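Local coordinates for protein ACP (Streptomyces sp. MSC090213JE08, PDB 6KXF) that probably carries the growing acyl chain on a phosphopantetheine arm and presents it to the ketosynthase/chain length factor of ishigamide biosynthesis, at residues 11-20 and 46-55. Residues are numbered along the deposited sequence; the frame is centred on the assembly and turned at random.
Sequences RIREIIAENI and DVLSALEMEY
Ile15 packs as a knob into a hole formed by Val47, Ala50, Leu51 and Glu54. Its two branches do different work. With chi1 at -75°, CG1 stands beside the backbone N and CG2 anti to it. Ile15 CG2 presses on Ala50 CB at 3.3 Å, a tight fit for two carbons. Ile15 CG2 also meets Leu51 CD2 at 3.8 Å. The other branch ends in Ile15 CD1, which rests on the aliphatic part of Glu54, 3.6 Å from Glu54 CG. Toward the C-terminal end of helix 8-20, Val47 CG1 touches Asn19 CB and comes within 3.4 Å of Ile20 CG2, again closely packed. At the other end the Ile12 side chain crosses Leu51 at about a right angle, and its CG1 lies at the edge of the Tyr55 ring, near the ring plane.

The axes of segments 11-20 and 46-55 approach to 9.0 Å, with N-to-C directions 143° apart, so they run roughly antiparallel. They belong to the small helical bundle of an acyl carrier protein. Helix 72-81 covers the apolar side, where Tyr74 meets Ile12 and Thr77 meets Leu51 and Tyr55. Helix 41-55 starts at Ser41, part of the pocket of the bound phosphopantetheine analogue.

Asn19 lays its amide across Asp46 and Ala50. Its ND2 makes a weak hydrogen bond back to Ile15 O. Glu54 CG sits over the centre of the Tyr55 ring, 3.5 Å above its plane. Tyr55 OH is buried against Arg11 CB and CG and has no polar partner.

At the polar edge Arg11 forms a salt bridge with Glu54: Arg11 NH1 is 2.8 Å from Glu54 OE2 and donates a hydrogen bond to Glu54 OE1. That hydrogen bond is fairly straight (162°), but NH1 approaches from above the carboxylate plane. Arg11 NE makes a second salt bridge, to Glu14 OE1 at 2.9 Å, so the guanidinium bridges two acids, and Ile15 CG1 backs one of its faces.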
loop_
_atom_site.group_PDB
_atom_site.type_symbol
_atom_site.label_atom_id
_atom_site.label_comp_id
_atom_site.label_asym_id
_atom_site.label_seq_id
_atom_site.Cartn_x
_atom_site.Cartn_y
_atom_site.Cartn_z
ATOM N N ARG C 11 -5.722 7.577 39.132
ATOM C CA ARG C 11 -6.128 6.875 37.908
ATOM C C ARG C 11 -5.745 7.705 36.675
ATOM O O ARG C 11 -5.444 7.129 35.630
ATOM C CB ARG C 11 -7.637 6.608 37.883
ATOM C CG ARG C 11 -8.095 5.769 36.695
ATOM C CD ARG C 11 -7.522 4.361 36.698
ATOM N NE ARG C 11 -6.429 4.116 35.754
ATOM C CZ ARG C 11 -6.492 3.294 34.700
ATOM N NH1 ARG C 11 -7.664 2.946 34.195
ATOM N NH2 ARG C 11 -5.385 2.816 34.154
ATOM N N ILE C 12 -5.784 9.041 36.805
ATOM C CA ILE C 12 -5.449 9.965 35.713
ATOM C C ILE C 12 -3.937 9.935 35.454
ATOM O O ILE C 12 -3.515 9.769 34.294
ATOM C CB ILE C 12 -5.995 11.377 36.010
ATOM C CG1 ILE C 12 -7.467 11.461 35.582
ATOM C CG2 ILE C 12 -5.128 12.455 35.368
ATOM C CD1 ILE C 12 -8.211 12.685 36.057
ATOM N N ARG C 13 -3.149 10.100 36.528
ATOM C CA ARG C 13 -1.678 9.915 36.536
ATOM C C ARG C 13 -1.309 8.623 35.790
ATOM O O ARG C 13 -0.438 8.613 34.914
ATOM C CB ARG C 13 -1.149 9.829 37.973
ATOM C CG ARG C 13 -0.539 11.111 38.534
ATOM C CD ARG C 13 0.360 10.894 39.759
ATOM N NE ARG C 13 1.250 9.731 39.644
ATOM C CZ ARG C 13 2.567 9.766 39.388
ATOM N NH1 ARG C 13 3.251 10.889 39.546
ATOM N NH2 ARG C 13 3.197 8.673 38.971
ATOM N N GLU C 14 -1.990 7.531 36.149
ATOM C CA GLU C 14 -1.674 6.171 35.661
ATOM C C GLU C 14 -1.975 6.056 34.153
ATOM O O GLU C 14 -1.235 5.391 33.394
ATOM C CB GLU C 14 -2.462 5.150 36.488
ATOM C CG GLU C 14 -2.036 3.707 36.286
ATOM C CD GLU C 14 -2.948 2.704 36.974
ATOM O OE1 GLU C 14 -4.147 3.016 37.170
ATOM O OE2 GLU C 14 -2.460 1.613 37.323
ATOM N N ILE C 15 -3.072 6.696 33.725
ATOM C CA ILE C 15 -3.465 6.749 32.315
ATOM C C ILE C 15 -2.383 7.520 31.543
ATOM O O ILE C 15 -1.784 6.948 30.614
ATOM C CB ILE C 15 -4.878 7.355 32.140
ATOM C CG1 ILE C 15 -5.973 6.361 32.546
ATOM C CG2 ILE C 15 -5.088 7.853 30.716
ATOM C CD1 ILE C 15 -7.327 6.992 32.815
ATOM N N ILE C 16 -2.137 8.780 31.948
ATOM C CA ILE C 16 -1.101 9.652 31.352
ATOM C C ILE C 16 0.216 8.873 31.191
ATOM O O ILE C 16 0.693 8.649 30.050
ATOM C CB ILE C 16 -0.881 10.914 32.201
ATOM C CG1 ILE C 16 -2.088 11.847 32.156
ATOM C CG2 ILE C 16 0.406 11.620 31.784
ATOM C CD1 ILE C 16 -1.811 13.252 32.660
ATOM N N ALA C 17 0.786 8.461 32.335
ATOM C CA ALA C 17 2.085 7.823 32.408
ATOM C C ALA C 17 2.178 6.712 31.354
ATOM O O ALA C 17 3.160 6.652 30.621
ATOM C CB ALA C 17 2.340 7.297 33.806
ATOM N N GLU C 18 1.144 5.868 31.253
ATOM C CA GLU C 18 1.158 4.728 30.325
ATOM C C GLU C 18 1.174 5.209 28.860
ATOM O O GLU C 18 1.653 4.479 27.987
ATOM C CB GLU C 18 -0.042 3.811 30.576
ATOM C CG GLU C 18 0.070 2.446 29.902
ATOM C CD GLU C 18 -1.238 1.881 29.356
ATOM O OE1 GLU C 18 -2.147 1.596 30.172
ATOM O OE2 GLU C 18 -1.351 1.727 28.110
ATOM N N ASN C 19 0.638 6.412 28.591
ATOM C CA ASN C 19 0.438 6.923 27.214
ATOM C C ASN C 19 1.591 7.839 26.769
ATOM O O ASN C 19 1.788 7.999 25.559
ATOM C CB ASN C 19 -0.913 7.625 27.069
ATOM C CG ASN C 19 -2.058 6.642 27.091
ATOM O OD1 ASN C 19 -2.185 5.806 26.203
ATOM N ND2 ASN C 19 -2.877 6.704 28.126
ATOM N N ILE C 20 2.338 8.423 27.720
ATOM C CA ILE C 20 3.467 9.325 27.406
ATOM C C ILE C 20 4.809 8.764 27.928
ATOM O O ILE C 20 5.856 9.225 27.488
ATOM C CB ILE C 20 3.178 10.755 27.915
ATOM C CG1 ILE C 20 3.912 11.118 29.207
ATOM C CG2 ILE C 20 1.687 10.984 28.071
ATOM C CD1 ILE C 20 3.594 12.508 29.711
ATOM N N ASP C 46 -3.206 10.081 22.496
ATOM C CA ASP C 46 -3.378 8.791 23.199
ATOM C C ASP C 46 -3.953 9.053 24.611
ATOM O O ASP C 46 -4.815 8.285 25.077
ATOM C CB ASP C 46 -2.067 7.987 23.218
ATOM C CG ASP C 46 -2.106 6.591 22.593
ATOM O OD1 ASP C 46 -3.210 5.976 22.479
ATOM O OD2 ASP C 46 -1.011 6.102 22.242
ATOM N N VAL C 47 -3.528 10.149 25.269
ATOM C CA VAL C 47 -3.991 10.461 26.650
ATOM C C VAL C 47 -5.433 10.972 26.616
ATOM O O VAL C 47 -6.246 10.499 27.403
ATOM C CB VAL C 47 -3.083 11.417 27.451
ATOM C CG1 VAL C 47 -1.609 11.171 27.184
ATOM C CG2 VAL C 47 -3.421 12.881 27.264
ATOM N N LEU C 48 -5.759 11.895 25.703
ATOM C CA LEU C 48 -7.153 12.366 25.595
ATOM C C LEU C 48 -8.074 11.165 25.295
ATOM O O LEU C 48 -9.147 11.027 25.919
ATOM C CB LEU C 48 -7.244 13.478 24.542
ATOM C CG LEU C 48 -8.655 14.012 24.286
ATOM C CD1 LEU C 48 -8.599 15.401 23.663
ATOM C CD2 LEU C 48 -9.468 13.050 23.412
ATOM N N SER C 49 -7.624 10.257 24.414
ATOM C CA SER C 49 -8.409 9.064 24.003
ATOM C C SER C 49 -8.640 8.124 25.192
ATOM O O SER C 49 -9.733 7.540 25.315
ATOM C CB SER C 49 -7.777 8.295 22.862
ATOM O OG SER C 49 -8.597 7.160 22.508
ATOM N N ALA C 50 -7.593 7.924 26.004
ATOM C CA ALA C 50 -7.654 7.049 27.214
ATOM C C ALA C 50 -8.620 7.637 28.266
ATOM O O ALA C 50 -9.492 6.940 28.759
ATOM C CB ALA C 50 -6.264 6.831 27.784
ATOM N N LEU C 51 -8.502 8.935 28.561
ATOM C CA LEU C 51 -9.423 9.588 29.499
ATOM C C LEU C 51 -10.881 9.405 29.040
ATOM O O LEU C 51 -11.726 9.009 29.843
ATOM C CB LEU C 51 -9.068 11.070 29.626
ATOM C CG LEU C 51 -7.642 11.370 30.084
ATOM C CD1 LEU C 51 -7.379 12.868 30.103
ATOM C CD2 LEU C 51 -7.369 10.755 31.452
ATOM N N GLU C 52 -11.169 9.694 27.758
ATOM C CA GLU C 52 -12.517 9.593 27.206
ATOM C C GLU C 52 -13.101 8.205 27.499
ATOM O O GLU C 52 -14.248 8.067 27.920
ATOM C CB GLU C 52 -12.505 9.815 25.688
ATOM C CG GLU C 52 -12.537 11.267 25.229
ATOM C CD GLU C 52 -12.818 11.450 23.732
ATOM O OE1 GLU C 52 -12.426 10.580 22.934
ATOM O OE2 GLU C 52 -13.451 12.449 23.363
ATOM N N MET C 53 -12.302 7.167 27.237
ATOM C CA MET C 53 -12.745 5.795 27.400
ATOM C C MET C 53 -12.961 5.469 28.884
ATOM O O MET C 53 -13.956 4.823 29.222
ATOM C CB MET C 53 -11.728 4.817 26.818
ATOM C CG MET C 53 -12.364 3.538 26.332
ATOM S SD MET C 53 -11.181 2.505 25.455
ATOM C CE MET C 53 -10.305 3.708 24.444
ATOM N N GLU C 54 -12.029 5.914 29.742
ATOM C CA GLU C 54 -12.066 5.655 31.181
ATOM C C GLU C 54 -13.426 6.072 31.749
ATOM O O GLU C 54 -14.057 5.311 32.477
ATOM C CB GLU C 54 -10.954 6.419 31.906
ATOM C CG GLU C 54 -10.786 6.046 33.378
ATOM C CD GLU C 54 -10.269 4.642 33.660
ATOM O OE1 GLU C 54 -10.289 4.237 34.833
ATOM O OE2 GLU C 54 -9.850 3.954 32.712
ATOM N N TYR C 55 -13.882 7.266 31.370
ATOM C CA TYR C 55 -14.979 7.936 32.036
ATOM C C TYR C 55 -16.231 8.030 31.145
ATOM O O TYR C 55 -17.187 8.703 31.517
ATOM C CB TYR C 55 -14.471 9.303 32.508
ATOM C CG TYR C 55 -13.349 9.203 33.511
ATOM C CD1 TYR C 55 -13.509 8.484 34.689
ATOM C CD2 TYR C 55 -12.125 9.817 33.294
ATOM C CE1 TYR C 55 -12.494 8.388 35.630
ATOM C CE2 TYR C 55 -11.094 9.726 34.218
ATOM C CZ TYR C 55 -11.276 9.006 35.392
ATOM O OH TYR C 55 -10.266 8.901 36.311
#